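Local structure of aminopeptidase YwaD (Bacillus subtilis, 6HC6) at residues I239-I244 / S309-K314; K82-V87 / V276-P281; N345-S350 / A384-G389; L296-S301 / H373-E378; K71-I76 / T226-I231. The protein removes N-terminal amino acids, notably arginine, lysine and leucine, from peptides as a secreted aminopeptidase that binds two zinc ions per subunit. One frame throughout, in Å; residues are numbered along the deposited sequence.

Contact 1. Residues I239-I244 / S309-K314; sequences IKHPDI and SEKELK
This is a half-exposed loop-to-helix contact at the periphery of the peptidase domain, where the loop leading into strand 244-250 lies against the start of the short helix 310-315, Ile244 touching Glu312 and His241 touching Lys311. On the buried side, CD1 of Ile244, the end of its longer branch, rests 3.7 Å from the backbone O of Glu312 and 4.2 Å from CB of the same residue; a beta-branched isoleucine suits the first residue of a central strand. On the solvent side His241 and Lys311 meet: Lys311 CE comes obliquely to His241 NE2 at 3.7 Å, its chain bent at the third torsion (141°), and no hydrogen bond joins the pair. The helix start is held by its own capping box. Glu312 N donates to Ser309 OG at 3.1 Å, and Ser309 N returns a nearly straight bond (173°) to Glu312 OE2 at 2.8 Å, meeting the carboxylate on its anti side. The other oxygen, OE1, forms a salt bridge with Arg287 of strand 285-291, which ties the cap to the sheet. Across the two segments themselves, then, cohesion comes from van der Waals contact, while Glu312 spends N and OE2 on the cap and OE1 on Arg287.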
# COMPACT_ATOMS: atom_id res chain seq x y z
N ILE A 239 1.36 -34.44 5.21
CA ILE A 239 2.73 -33.95 5.36
C ILE A 239 2.83 -33.29 6.73
O ILE A 239 2.02 -32.41 7.05
CB ILE A 239 3.13 -32.96 4.25
CG1 ILE A 239 2.85 -33.54 2.86
CG2 ILE A 239 4.59 -32.55 4.40
CD1 ILE A 239 3.94 -34.45 2.34
N LYS A 240 3.81 -33.70 7.52
CA LYS A 240 4.04 -33.08 8.82
C LYS A 240 5.05 -31.94 8.69
O LYS A 240 6.10 -32.11 8.04
CB LYS A 240 4.51 -34.12 9.83
CG LYS A 240 3.69 -35.40 9.79
CD LYS A 240 4.56 -36.63 9.99
CE LYS A 240 5.12 -37.11 8.65
NZ LYS A 240 4.20 -38.03 7.92
N HIS A 241 4.74 -30.80 9.29
CA HIS A 241 5.57 -29.61 9.22
C HIS A 241 5.99 -29.24 7.79
O HIS A 241 7.17 -29.11 7.50
CB HIS A 241 6.81 -29.77 10.10
CG HIS A 241 6.49 -29.93 11.56
ND1 HIS A 241 6.58 -31.15 12.20
CD2 HIS A 241 6.10 -29.04 12.49
CE1 HIS A 241 6.25 -31.00 13.47
NE2 HIS A 241 5.96 -29.73 13.68
N PRO A 242 5.03 -29.04 6.89
CA PRO A 242 5.38 -28.73 5.49
C PRO A 242 6.03 -27.36 5.35
O PRO A 242 5.85 -26.45 6.16
CB PRO A 242 4.03 -28.77 4.77
CG PRO A 242 3.03 -28.43 5.84
CD PRO A 242 3.57 -29.06 7.10
N ASP A 243 6.81 -27.21 4.27
CA ASP A 243 7.31 -25.90 3.88
C ASP A 243 6.13 -24.99 3.52
O ASP A 243 5.15 -25.44 2.93
CB ASP A 243 8.25 -26.02 2.68
CG ASP A 243 9.54 -26.77 3.01
OD1 ASP A 243 9.94 -26.79 4.19
OD2 ASP A 243 10.15 -27.34 2.08
N ILE A 244 6.23 -23.72 3.90
CA ILE A 244 5.14 -22.76 3.69
C ILE A 244 5.48 -21.83 2.54
O ILE A 244 6.58 -21.25 2.49
CB ILE A 244 4.86 -21.94 4.96
CG1 ILE A 244 4.48 -22.85 6.11
CG2 ILE A 244 3.70 -20.99 4.71
CD1 ILE A 244 4.72 -22.20 7.45
N SER A 309 4.98 -18.19 14.50
CA SER A 309 5.82 -18.83 15.49
C SER A 309 7.22 -19.04 14.92
O SER A 309 7.44 -19.00 13.71
CB SER A 309 5.23 -20.17 15.91
OG SER A 309 5.24 -21.10 14.85
N GLU A 310 8.19 -19.28 15.82
CA GLU A 310 9.53 -19.63 15.36
C GLU A 310 9.50 -20.88 14.49
O GLU A 310 10.25 -20.98 13.51
CB GLU A 310 10.47 -19.82 16.56
CG GLU A 310 10.60 -18.58 17.45
CD GLU A 310 11.25 -18.90 18.80
OE1 GLU A 310 12.32 -19.55 18.81
OE2 GLU A 310 10.69 -18.49 19.84
N LYS A 311 8.62 -21.83 14.83
CA LYS A 311 8.47 -23.04 14.03
C LYS A 311 8.03 -22.71 12.60
O LYS A 311 8.60 -23.22 11.63
CB LYS A 311 7.44 -23.96 14.68
CG LYS A 311 8.01 -25.16 15.39
CD LYS A 311 6.94 -25.81 16.25
CE LYS A 311 7.04 -27.32 16.20
NZ LYS A 311 5.93 -27.97 16.95
N GLU A 312 7.01 -21.86 12.47
CA GLU A 312 6.54 -21.45 11.15
C GLU A 312 7.60 -20.69 10.38
O GLU A 312 7.71 -20.82 9.15
CB GLU A 312 5.28 -20.59 11.29
CG GLU A 312 4.04 -21.32 11.74
CD GLU A 312 2.91 -20.35 12.03
OE1 GLU A 312 1.91 -20.35 11.29
OE2 GLU A 312 3.04 -19.57 13.00
N LEU A 313 8.37 -19.84 11.07
CA LEU A 313 9.44 -19.11 10.39
C LEU A 313 10.47 -20.06 9.81
O LEU A 313 10.92 -19.88 8.67
CB LEU A 313 10.11 -18.12 11.36
CG LEU A 313 9.24 -16.94 11.80
CD1 LEU A 313 9.97 -16.11 12.84
CD2 LEU A 313 8.86 -16.09 10.59
N LYS A 314 10.86 -21.09 10.57
CA LYS A 314 11.81 -22.06 10.04
C LYS A 314 11.25 -22.79 8.82
O LYS A 314 11.99 -23.11 7.89
CB LYS A 314 12.20 -23.06 11.13
CG LYS A 314 12.87 -22.42 12.33
CD LYS A 314 13.91 -21.39 11.90
CE LYS A 314 14.25 -20.44 13.03
NZ LYS A 314 13.13 -19.50 13.33

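Contact 2. Residues K82-V87 / V276-P281; sequences KLKLDV and VLKSVP
Lys278 carries this surface contact: it lays the aliphatic part of its side chain over the turn that follows helix 67-82. With CG anti to the backbone N (chi1 172°), the chain brings CG to 3.6 Å from the backbone O of Leu83, with CD following at 3.7 Å from that same oxygen. These are contacts of methylene groups with a carbonyl, and no hydrogen bond crosses between the segments. Lysine suits such a place, since its long stem can pack while its ammonium end stays at the exposed surface. Leu83 contributes its backbone here, while its apolar side chain packs on Ala274 and Arg275 of helix 260-277. In the fold, two helices that flank the central mixed sheet meet near their C-terminal ends: the chain runs on from one into the edge strand 86-93, and after the other it reverses through a type I turn from Leu277 to Val280, closed by Val280 N to Leu277 O at 3.0 Å. Lys84 has positive phi (62°), a left-handed conformation that lets the chain change direction before the strand. The two lysine side chains cross at about a right angle, Lys84 CD lying 4.0 Å from Lys278 CD, and bends at the third and fourth torsions of Lys84 lead its NZ away from the other segment.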
# COMPACT_ATOMS: atom_id res chain seq x y z
N LYS A 82 -15.02 -20.43 -0.94
CA LYS A 82 -15.49 -21.12 -2.13
C LYS A 82 -14.41 -22.00 -2.73
O LYS A 82 -14.71 -23.01 -3.38
CB LYS A 82 -15.97 -20.12 -3.18
CG LYS A 82 -17.37 -19.60 -2.97
CD LYS A 82 -17.99 -19.26 -4.32
CE LYS A 82 -17.80 -20.41 -5.30
NZ LYS A 82 -18.76 -20.38 -6.44
N LEU A 83 -13.14 -21.63 -2.52
CA LEU A 83 -12.00 -22.29 -3.13
C LEU A 83 -11.42 -23.41 -2.27
O LEU A 83 -10.24 -23.76 -2.44
CB LEU A 83 -10.91 -21.26 -3.43
CG LEU A 83 -11.35 -20.09 -4.30
CD1 LEU A 83 -10.17 -19.17 -4.62
CD2 LEU A 83 -11.99 -20.62 -5.57
N LYS A 84 -12.20 -23.99 -1.36
CA LYS A 84 -11.76 -25.08 -0.50
C LYS A 84 -10.59 -24.67 0.40
O LYS A 84 -9.78 -25.51 0.80
CB LYS A 84 -11.37 -26.32 -1.32
CG LYS A 84 -12.52 -26.99 -2.07
CD LYS A 84 -12.01 -28.13 -2.97
CE LYS A 84 -11.70 -29.40 -2.18
NZ LYS A 84 -12.92 -30.17 -1.80
N LEU A 85 -10.49 -23.38 0.72
CA LEU A 85 -9.43 -22.89 1.60
C LEU A 85 -9.91 -22.85 3.04
O LEU A 85 -11.06 -22.52 3.32
CB LEU A 85 -8.96 -21.50 1.17
CG LEU A 85 -8.24 -21.40 -0.17
CD1 LEU A 85 -7.95 -19.96 -0.51
CD2 LEU A 85 -6.96 -22.22 -0.16
N ASP A 86 -9.00 -23.17 3.97
CA ASP A 86 -9.23 -22.96 5.39
C ASP A 86 -8.95 -21.50 5.72
O ASP A 86 -7.80 -21.06 5.69
CB ASP A 86 -8.35 -23.89 6.21
CG ASP A 86 -8.59 -23.76 7.70
OD1 ASP A 86 -9.77 -23.77 8.11
OD2 ASP A 86 -7.60 -23.65 8.45
N VAL A 87 -10.00 -20.74 6.04
CA VAL A 87 -9.93 -19.28 6.07
C VAL A 87 -10.04 -18.79 7.51
O VAL A 87 -10.92 -19.23 8.26
CB VAL A 87 -11.04 -18.67 5.20
CG1 VAL A 87 -11.02 -17.17 5.30
CG2 VAL A 87 -10.90 -19.11 3.76
N VAL A 276 -6.98 -21.45 -9.39
CA VAL A 276 -6.26 -22.34 -10.29
C VAL A 276 -5.53 -23.43 -9.50
O VAL A 276 -5.55 -24.61 -9.88
CB VAL A 276 -5.27 -21.55 -11.16
CG1 VAL A 276 -4.42 -22.54 -11.98
CG2 VAL A 276 -6.03 -20.63 -12.09
N LEU A 277 -4.86 -23.04 -8.42
CA LEU A 277 -4.03 -23.97 -7.65
C LEU A 277 -4.85 -24.87 -6.74
O LEU A 277 -4.29 -25.83 -6.19
CB LEU A 277 -3.02 -23.18 -6.83
CG LEU A 277 -2.06 -22.37 -7.70
CD1 LEU A 277 -1.12 -21.58 -6.83
CD2 LEU A 277 -1.30 -23.33 -8.59
N LYS A 278 -6.14 -24.60 -6.59
CA LYS A 278 -7.01 -25.42 -5.75
C LYS A 278 -6.88 -26.90 -6.11
O LYS A 278 -6.76 -27.75 -5.22
CB LYS A 278 -8.45 -24.94 -5.89
CG LYS A 278 -9.50 -25.82 -5.24
CD LYS A 278 -10.90 -25.43 -5.72
CE LYS A 278 -10.99 -25.40 -7.25
NZ LYS A 278 -12.39 -25.54 -7.74
N SER A 279 -6.87 -27.21 -7.40
CA SER A 279 -6.84 -28.59 -7.88
C SER A 279 -5.44 -29.05 -8.27
O SER A 279 -5.29 -29.91 -9.15
CB SER A 279 -7.80 -28.75 -9.06
OG SER A 279 -7.38 -27.97 -10.16
N VAL A 280 -4.41 -28.51 -7.63
CA VAL A 280 -3.02 -28.86 -7.91
C VAL A 280 -2.45 -29.56 -6.68
O VAL A 280 -2.34 -28.94 -5.62
CB VAL A 280 -2.17 -27.62 -8.27
CG1 VAL A 280 -0.71 -28.02 -8.38
CG2 VAL A 280 -2.66 -27.00 -9.56
N PRO A 281 -2.04 -30.82 -6.78
CA PRO A 281 -1.43 -31.49 -5.63
C PRO A 281 -0.09 -30.87 -5.26
O PRO A 281 0.71 -30.50 -6.12
CB PRO A 281 -1.27 -32.94 -6.10
CG PRO A 281 -2.22 -33.08 -7.27
CD PRO A 281 -2.21 -31.73 -7.93

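Contact 3. Residues N345-S350 / A384-G389; sequences NYVWES and ANFIWG
Asn345 OD1 is gripped by two backbone amides at the start of helix 346-358, the helix on which Val347 packs against Ala384 of strand 382-389. Trp348 N donates to Asn345 OD1 at 3.3 Å, approaching nearly along the C=O axis. A second bond to Asn345 OD1, weak and bent (125°), comes from Val347 N at 2.9 Å. Asparagine is well suited to such an N-cap, since its short amide can turn back on amides that the helix leaves without a carbonyl; here its ND2 also reaches Ser383 O, just ahead of the strand segment. The contact is a helix laid on the mixed sheet of the alpha/beta peptidase domain, and it is fully apolar across the interface. Val347 does the touching. Its CG1, anti to the backbone N (chi1 -174°), meets Ala384 CB at 3.6 Å, and the small alanine lets the helix come close to the strand. Phe386, two residues further along, swings its ring back toward the helix and lies beside the valine, while Phe320 and Leu322 of strand 316-322 and Leu421 and Val422 of helix 412-430 also touch it. The ring is met obliquely, its outermost atom CZ lying 3.8 Å from Val347 CG1, with CE1 3.9 Å from the same methyl.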
# COMPACT_ATOMS: atom_id res chain seq x y z
N ASN A 345 16.70 -14.30 -5.32
CA ASN A 345 16.33 -15.22 -4.25
C ASN A 345 15.40 -16.27 -4.85
O ASN A 345 15.22 -16.33 -6.07
CB ASN A 345 15.71 -14.47 -3.05
CG ASN A 345 14.45 -13.71 -3.40
OD1 ASN A 345 13.73 -14.09 -4.32
ND2 ASN A 345 14.17 -12.63 -2.66
N TYR A 346 14.81 -17.10 -3.99
CA TYR A 346 13.98 -18.19 -4.49
C TYR A 346 12.81 -17.69 -5.34
O TYR A 346 12.41 -18.38 -6.30
CB TYR A 346 13.47 -19.04 -3.32
CG TYR A 346 14.49 -20.03 -2.81
CD1 TYR A 346 15.58 -20.40 -3.58
CD2 TYR A 346 14.36 -20.59 -1.55
CE1 TYR A 346 16.52 -21.33 -3.12
CE2 TYR A 346 15.29 -21.52 -1.07
CZ TYR A 346 16.37 -21.87 -1.86
OH TYR A 346 17.30 -22.79 -1.41
N VAL A 347 12.25 -16.51 -5.03
CA VAL A 347 11.15 -15.97 -5.83
C VAL A 347 11.63 -15.65 -7.24
O VAL A 347 10.98 -15.98 -8.24
CB VAL A 347 10.56 -14.70 -5.18
CG1 VAL A 347 9.34 -14.25 -5.94
CG2 VAL A 347 10.24 -14.93 -3.73
N TRP A 348 12.78 -14.98 -7.35
CA TRP A 348 13.32 -14.68 -8.67
C TRP A 348 13.63 -15.96 -9.44
O TRP A 348 13.30 -16.07 -10.62
CB TRP A 348 14.56 -13.79 -8.54
CG TRP A 348 15.20 -13.56 -9.86
CD1 TRP A 348 16.44 -13.98 -10.24
CD2 TRP A 348 14.63 -12.89 -10.99
NE1 TRP A 348 16.68 -13.59 -11.54
CE2 TRP A 348 15.59 -12.92 -12.02
CE3 TRP A 348 13.40 -12.25 -11.22
CZ2 TRP A 348 15.36 -12.36 -13.27
CZ3 TRP A 348 13.18 -11.68 -12.47
CH2 TRP A 348 14.15 -11.74 -13.47
N GLU A 349 14.27 -16.93 -8.78
CA GLU A 349 14.61 -18.18 -9.46
C GLU A 349 13.37 -18.82 -10.08
O GLU A 349 13.37 -19.18 -11.26
CB GLU A 349 15.28 -19.15 -8.49
CG GLU A 349 16.64 -18.71 -8.01
CD GLU A 349 17.28 -19.71 -7.05
OE1 GLU A 349 16.99 -20.92 -7.18
OE2 GLU A 349 18.07 -19.29 -6.18
N SER A 350 12.29 -18.93 -9.30
CA SER A 350 11.08 -19.56 -9.82
C SER A 350 10.45 -18.72 -10.92
O SER A 350 9.89 -19.26 -11.87
CB SER A 350 10.09 -19.79 -8.68
OG SER A 350 10.52 -20.88 -7.88
N ALA A 384 9.42 -11.34 -2.78
CA ALA A 384 9.48 -10.34 -3.80
C ALA A 384 8.10 -9.79 -4.09
O ALA A 384 7.13 -10.38 -3.80
CB ALA A 384 10.05 -10.88 -5.07
N ASN A 385 8.09 -8.63 -4.70
CA ASN A 385 6.88 -7.95 -5.10
C ASN A 385 6.80 -7.83 -6.63
O ASN A 385 7.71 -7.39 -7.18
CB ASN A 385 6.83 -6.57 -4.49
CG ASN A 385 5.58 -5.84 -4.83
OD1 ASN A 385 4.55 -6.38 -4.89
ND2 ASN A 385 5.73 -4.58 -5.08
N PHE A 386 5.71 -8.24 -7.24
CA PHE A 386 5.51 -8.19 -8.66
C PHE A 386 4.68 -6.94 -9.02
O PHE A 386 3.65 -6.74 -8.48
CB PHE A 386 4.80 -9.43 -9.16
CG PHE A 386 5.57 -10.71 -8.97
CD1 PHE A 386 5.62 -11.31 -7.76
CD2 PHE A 386 6.25 -11.28 -9.99
CE1 PHE A 386 6.32 -12.46 -7.56
CE2 PHE A 386 6.95 -12.43 -9.82
CZ PHE A 386 6.98 -13.04 -8.61
N ILE A 387 5.14 -6.19 -10.00
CA ILE A 387 4.49 -4.92 -10.36
C ILE A 387 4.91 -4.55 -11.79
O ILE A 387 6.06 -4.76 -12.19
CB ILE A 387 4.86 -3.82 -9.33
CG1 ILE A 387 4.28 -2.46 -9.73
CG2 ILE A 387 6.36 -3.74 -9.15
CD1 ILE A 387 4.45 -1.41 -8.64
N TRP A 388 3.96 -4.01 -12.57
CA TRP A 388 4.31 -3.53 -13.90
C TRP A 388 4.98 -2.17 -13.81
O TRP A 388 4.66 -1.36 -12.94
CB TRP A 388 3.08 -3.39 -14.81
CG TRP A 388 2.39 -4.66 -15.18
CD1 TRP A 388 1.21 -5.13 -14.66
CD2 TRP A 388 2.80 -5.61 -16.16
NE1 TRP A 388 0.87 -6.33 -15.25
CE2 TRP A 388 1.84 -6.65 -16.18
CE3 TRP A 388 3.90 -5.70 -17.02
CZ2 TRP A 388 1.94 -7.75 -17.03
CZ3 TRP A 388 3.99 -6.79 -17.87
CH2 TRP A 388 3.02 -7.80 -17.86
N GLY A 389 5.90 -1.92 -14.74
CA GLY A 389 6.58 -0.64 -14.76
C GLY A 389 7.04 -0.28 -16.15
O GLY A 389 7.13 -1.13 -17.04

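Contact 4. Residues L296-S301 / H373-E378; sequences LGLLGS and HVPFHE
Apolar contacts join Leu298 to helix 373-378. A single methyl, Leu298 CD1, reaches Val374 CB at 3.7 Å and Pro375 CD at 3.8 Å, touching both adjacent residues; the leucine side chain crosses that of the valine at about a right angle and comes at the proline obliquely. Leucine serves well here because its branch lies far enough from the backbone to reach the other helix. In the zinc aminopeptidase fold of family M28, this places the N-terminal end of helix 299-306 against a short helix near the metal site: the side chain of Leu298 lies about 8 Å from a bound zinc ion, and Leu298 follows closely on Glu295, a zinc ligand. At the backbone angles of Gly297 (phi 118°) a CB would be jammed against the preceding carbonyl O, a clash that glycine avoids. The second kind of contact is polar to apolar. Ser301 OG sits 3.4 Å from Pro375 CG and 3.8 Å from Pro375 CD, while its hydrogen bond goes to OD2 of Asp372, the residue before His373. Proline suits the first turn, where the lack of an amide hydrogen costs no helix bond, and its rigid ring also places CB 3.8 Å from the Ser301 backbone O.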
# COMPACT_ATOMS: atom_id res chain seq x y z
N LEU A 296 -0.84 2.26 5.23
CA LEU A 296 -0.40 2.95 6.43
C LEU A 296 1.00 2.55 6.85
O LEU A 296 1.47 3.00 7.90
CB LEU A 296 -1.37 2.67 7.57
CG LEU A 296 -2.79 3.21 7.38
CD1 LEU A 296 -3.60 2.87 8.63
CD2 LEU A 296 -2.71 4.73 7.22
N GLY A 297 1.67 1.69 6.08
CA GLY A 297 3.02 1.28 6.43
C GLY A 297 3.13 -0.21 6.67
O GLY A 297 3.79 -0.64 7.62
N LEU A 298 2.49 -1.02 5.82
CA LEU A 298 2.62 -2.47 5.89
C LEU A 298 2.07 -3.02 7.20
O LEU A 298 2.62 -3.96 7.76
CB LEU A 298 4.08 -2.92 5.70
CG LEU A 298 4.88 -2.19 4.63
CD1 LEU A 298 6.27 -2.82 4.46
CD2 LEU A 298 4.09 -2.20 3.31
N LEU A 299 1.00 -2.42 7.71
CA LEU A 299 0.59 -2.77 9.08
C LEU A 299 0.07 -4.19 9.17
O LEU A 299 0.28 -4.87 10.19
CB LEU A 299 -0.46 -1.79 9.59
CG LEU A 299 0.05 -0.35 9.71
CD1 LEU A 299 -0.99 0.50 10.44
CD2 LEU A 299 1.40 -0.29 10.43
N GLY A 300 -0.62 -4.66 8.14
CA GLY A 300 -1.18 -6.00 8.18
C GLY A 300 -0.13 -7.07 7.99
O GLY A 300 -0.12 -8.07 8.72
N SER A 301 0.77 -6.89 7.01
CA SER A 301 1.83 -7.89 6.84
C SER A 301 2.81 -7.87 8.00
O SER A 301 3.31 -8.93 8.42
CB SER A 301 2.54 -7.67 5.50
OG SER A 301 3.02 -6.35 5.40
N HIS A 373 5.90 -7.67 0.80
CA HIS A 373 7.02 -8.59 0.83
C HIS A 373 8.06 -8.18 1.86
O HIS A 373 8.90 -9.00 2.24
CB HIS A 373 7.68 -8.68 -0.54
CG HIS A 373 8.26 -7.38 -1.02
ND1 HIS A 373 7.51 -6.24 -1.16
CD2 HIS A 373 9.52 -7.06 -1.39
CE1 HIS A 373 8.28 -5.26 -1.60
NE2 HIS A 373 9.51 -5.73 -1.74
N VAL A 374 8.03 -6.93 2.32
CA VAL A 374 9.14 -6.41 3.11
C VAL A 374 9.18 -7.08 4.48
O VAL A 374 10.27 -7.48 4.91
CB VAL A 374 9.08 -4.88 3.23
CG1 VAL A 374 10.10 -4.37 4.26
CG2 VAL A 374 9.35 -4.23 1.87
N PRO A 375 8.07 -7.22 5.21
CA PRO A 375 8.16 -7.93 6.50
C PRO A 375 8.65 -9.36 6.37
O PRO A 375 9.33 -9.87 7.27
CB PRO A 375 6.73 -7.86 7.04
CG PRO A 375 6.19 -6.62 6.45
CD PRO A 375 6.77 -6.56 5.06
N PHE A 376 8.30 -10.04 5.27
CA PHE A 376 8.82 -11.38 5.05
C PHE A 376 10.33 -11.34 4.89
O PHE A 376 11.06 -12.13 5.50
CB PHE A 376 8.16 -12.01 3.82
CG PHE A 376 6.74 -12.42 4.06
CD1 PHE A 376 6.45 -13.67 4.60
CD2 PHE A 376 5.70 -11.55 3.78
CE1 PHE A 376 5.15 -14.06 4.83
CE2 PHE A 376 4.38 -11.92 4.02
CZ PHE A 376 4.11 -13.19 4.54
N HIS A 377 10.83 -10.40 4.07
CA HIS A 377 12.27 -10.27 3.87
C HIS A 377 12.98 -9.97 5.18
O HIS A 377 14.05 -10.52 5.46
CB HIS A 377 12.55 -9.18 2.84
CG HIS A 377 14.00 -9.03 2.50
ND1 HIS A 377 14.54 -9.50 1.32
CD2 HIS A 377 15.03 -8.48 3.19
CE1 HIS A 377 15.83 -9.24 1.30
NE2 HIS A 377 16.16 -8.62 2.42
N GLU A 378 12.39 -9.09 6.01
CA GLU A 378 13.01 -8.74 7.28
C GLU A 378 13.11 -9.95 8.21
O GLU A 378 14.04 -10.03 9.02
CB GLU A 378 12.22 -7.63 7.96
CG GLU A 378 12.33 -6.28 7.26
CD GLU A 378 11.44 -5.24 7.90
OE1 GLU A 378 10.22 -5.49 8.04
OE2 GLU A 378 11.96 -4.16 8.27

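Contact 5. Residues K71-I76 / T226-I231; sequences KSALLI and TSQNII
Ile230 projects from strand 226-231 toward helix 71-76, and each of its side-chain carbons has a neighbour there. CB lies 4.1 Å from Ile76 CG2. From it, the CG2 branch, anti to the backbone N, faces that same Ile76 methyl at 4.0 Å, while CG1 turns the other way along the helix and passes 3.8 Å from the backbone O of Ala73. The tip, CD1, comes closest of all, 3.5 Å from Ala73 CB and 3.6 Å from Ala73 CA; its second torsion of 97° departs from the usual staggered values and lays the methyl against the alanine. Alanine fits here since a bare methyl lets the strand residue reach the helix backbone. The helix covers one face of the central mixed sheet of the peptidase domain, running almost along the strand: the two short axes are 8.8 Å apart at closest and their directions differ by 9°. A helix lying nearly parallel to its strands is a common packing in alpha/beta sheets. Ile76 crosses Ile230 at about a right angle, the contact being CG2 to CG2. Two residues back on the strand, and on the same side, Gln228 sets CG 3.8 Å from Ala73 CB. Its bend at the second torsion (-72°) keeps the amide beside the alanine, and OE1 is taken up by Lys70, a residue of the same helix, which also bonds Thr226 OG1.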
# COMPACT_ATOMS: atom_id res chain seq x y z
N LYS A 71 -15.98 -4.44 4.68
CA LYS A 71 -16.82 -5.08 3.67
C LYS A 71 -15.98 -5.88 2.69
O LYS A 71 -16.35 -7.00 2.31
CB LYS A 71 -17.63 -4.01 2.93
CG LYS A 71 -18.83 -4.51 2.16
CD LYS A 71 -19.93 -3.45 2.14
CE LYS A 71 -21.13 -3.90 1.33
NZ LYS A 71 -20.89 -3.74 -0.14
N SER A 72 -14.84 -5.33 2.29
CA SER A 72 -13.95 -6.03 1.37
C SER A 72 -13.40 -7.30 1.99
O SER A 72 -13.26 -8.33 1.31
CB SER A 72 -12.79 -5.12 0.95
OG SER A 72 -13.28 -3.93 0.38
N ALA A 73 -13.08 -7.25 3.29
CA ALA A 73 -12.59 -8.45 3.97
C ALA A 73 -13.63 -9.56 3.96
O ALA A 73 -13.30 -10.73 3.73
CB ALA A 73 -12.17 -8.12 5.40
N LEU A 74 -14.90 -9.20 4.20
CA LEU A 74 -15.97 -10.18 4.11
C LEU A 74 -16.05 -10.79 2.72
O LEU A 74 -16.28 -11.99 2.56
CB LEU A 74 -17.31 -9.52 4.47
CG LEU A 74 -17.48 -8.96 5.88
CD1 LEU A 74 -18.92 -8.46 6.09
CD2 LEU A 74 -17.14 -10.02 6.92
N LEU A 75 -15.90 -9.96 1.69
CA LEU A 75 -15.98 -10.46 0.32
C LEU A 75 -14.83 -11.41 0.02
O LEU A 75 -15.02 -12.47 -0.59
CB LEU A 75 -15.99 -9.30 -0.66
CG LEU A 75 -15.68 -9.63 -2.12
CD1 LEU A 75 -16.85 -10.38 -2.75
CD2 LEU A 75 -15.40 -8.34 -2.87
N ILE A 76 -13.62 -11.05 0.46
CA ILE A 76 -12.45 -11.88 0.18
C ILE A 76 -12.54 -13.19 0.93
O ILE A 76 -12.25 -14.26 0.38
CB ILE A 76 -11.17 -11.11 0.53
CG1 ILE A 76 -11.01 -9.91 -0.39
CG2 ILE A 76 -9.95 -12.02 0.45
CD1 ILE A 76 -10.13 -8.82 0.20
N THR A 226 -9.33 -0.53 13.67
CA THR A 226 -8.80 -1.87 13.48
C THR A 226 -8.85 -2.22 12.00
O THR A 226 -9.68 -1.71 11.25
CB THR A 226 -9.59 -2.92 14.27
OG1 THR A 226 -10.93 -2.99 13.76
CG2 THR A 226 -9.63 -2.57 15.74
N SER A 227 -7.95 -3.11 11.60
CA SER A 227 -8.00 -3.67 10.26
C SER A 227 -7.92 -5.18 10.38
O SER A 227 -8.00 -5.72 11.49
CB SER A 227 -6.87 -3.11 9.40
OG SER A 227 -6.99 -3.58 8.06
N GLN A 228 -7.76 -5.88 9.26
CA GLN A 228 -7.70 -7.33 9.37
C GLN A 228 -7.02 -7.89 8.14
O GLN A 228 -6.98 -7.27 7.07
CB GLN A 228 -9.09 -7.95 9.53
CG GLN A 228 -10.11 -7.50 8.50
CD GLN A 228 -10.55 -6.06 8.72
OE1 GLN A 228 -10.83 -5.65 9.85
NE2 GLN A 228 -10.57 -5.28 7.65
N ASN A 229 -6.46 -9.09 8.32
CA ASN A 229 -5.91 -9.88 7.23
C ASN A 229 -6.84 -11.07 7.02
O ASN A 229 -7.47 -11.55 7.97
CB ASN A 229 -4.50 -10.38 7.56
CG ASN A 229 -3.54 -9.26 7.88
OD1 ASN A 229 -3.56 -8.22 7.24
ND2 ASN A 229 -2.69 -9.47 8.88
N ILE A 230 -6.92 -11.53 5.78
CA ILE A 230 -7.73 -12.69 5.44
C ILE A 230 -6.78 -13.76 4.93
O ILE A 230 -6.11 -13.56 3.91
CB ILE A 230 -8.82 -12.36 4.41
CG1 ILE A 230 -9.69 -11.21 4.92
CG2 ILE A 230 -9.70 -13.59 4.16
CD1 ILE A 230 -9.28 -9.88 4.39
N ILE A 231 -6.73 -14.89 5.63
CA ILE A 231 -5.75 -15.93 5.37
C ILE A 231 -6.49 -17.18 4.94
O ILE A 231 -7.27 -17.73 5.73
CB ILE A 231 -4.88 -16.21 6.60
CG1 ILE A 231 -4.28 -14.90 7.14
CG2 ILE A 231 -3.83 -17.25 6.26
CD1 ILE A 231 -4.06 -14.93 8.65

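Overall arrangement
Contacts 3, 4 and 5 are buried, whereas contact 2 lies at the surface and contact 1 is partly exposed. The two helix-on-strand contacts, 3 and 5, serve the same mixed sheet at distant strands, their centres about 25 Å apart, and rely on small, branched and, in contact 3, aromatic apolar groups. The loop of contact 2 follows helix 67-82 of contact 5, and its strand 86-93 neighbours strand 226-234; they touch through Val87 and Ile230. Contact 4 joins two helices nearer the zinc ions; it touches contact 3 through His373 and Asn385, and contact 5 through a probable hydrogen bond from Asn229 ND2 to Gly300 O. Besides the buried Ile244, contacts 1 and 2 turn to lysine methylenes, a histidine and backbone carbonyls.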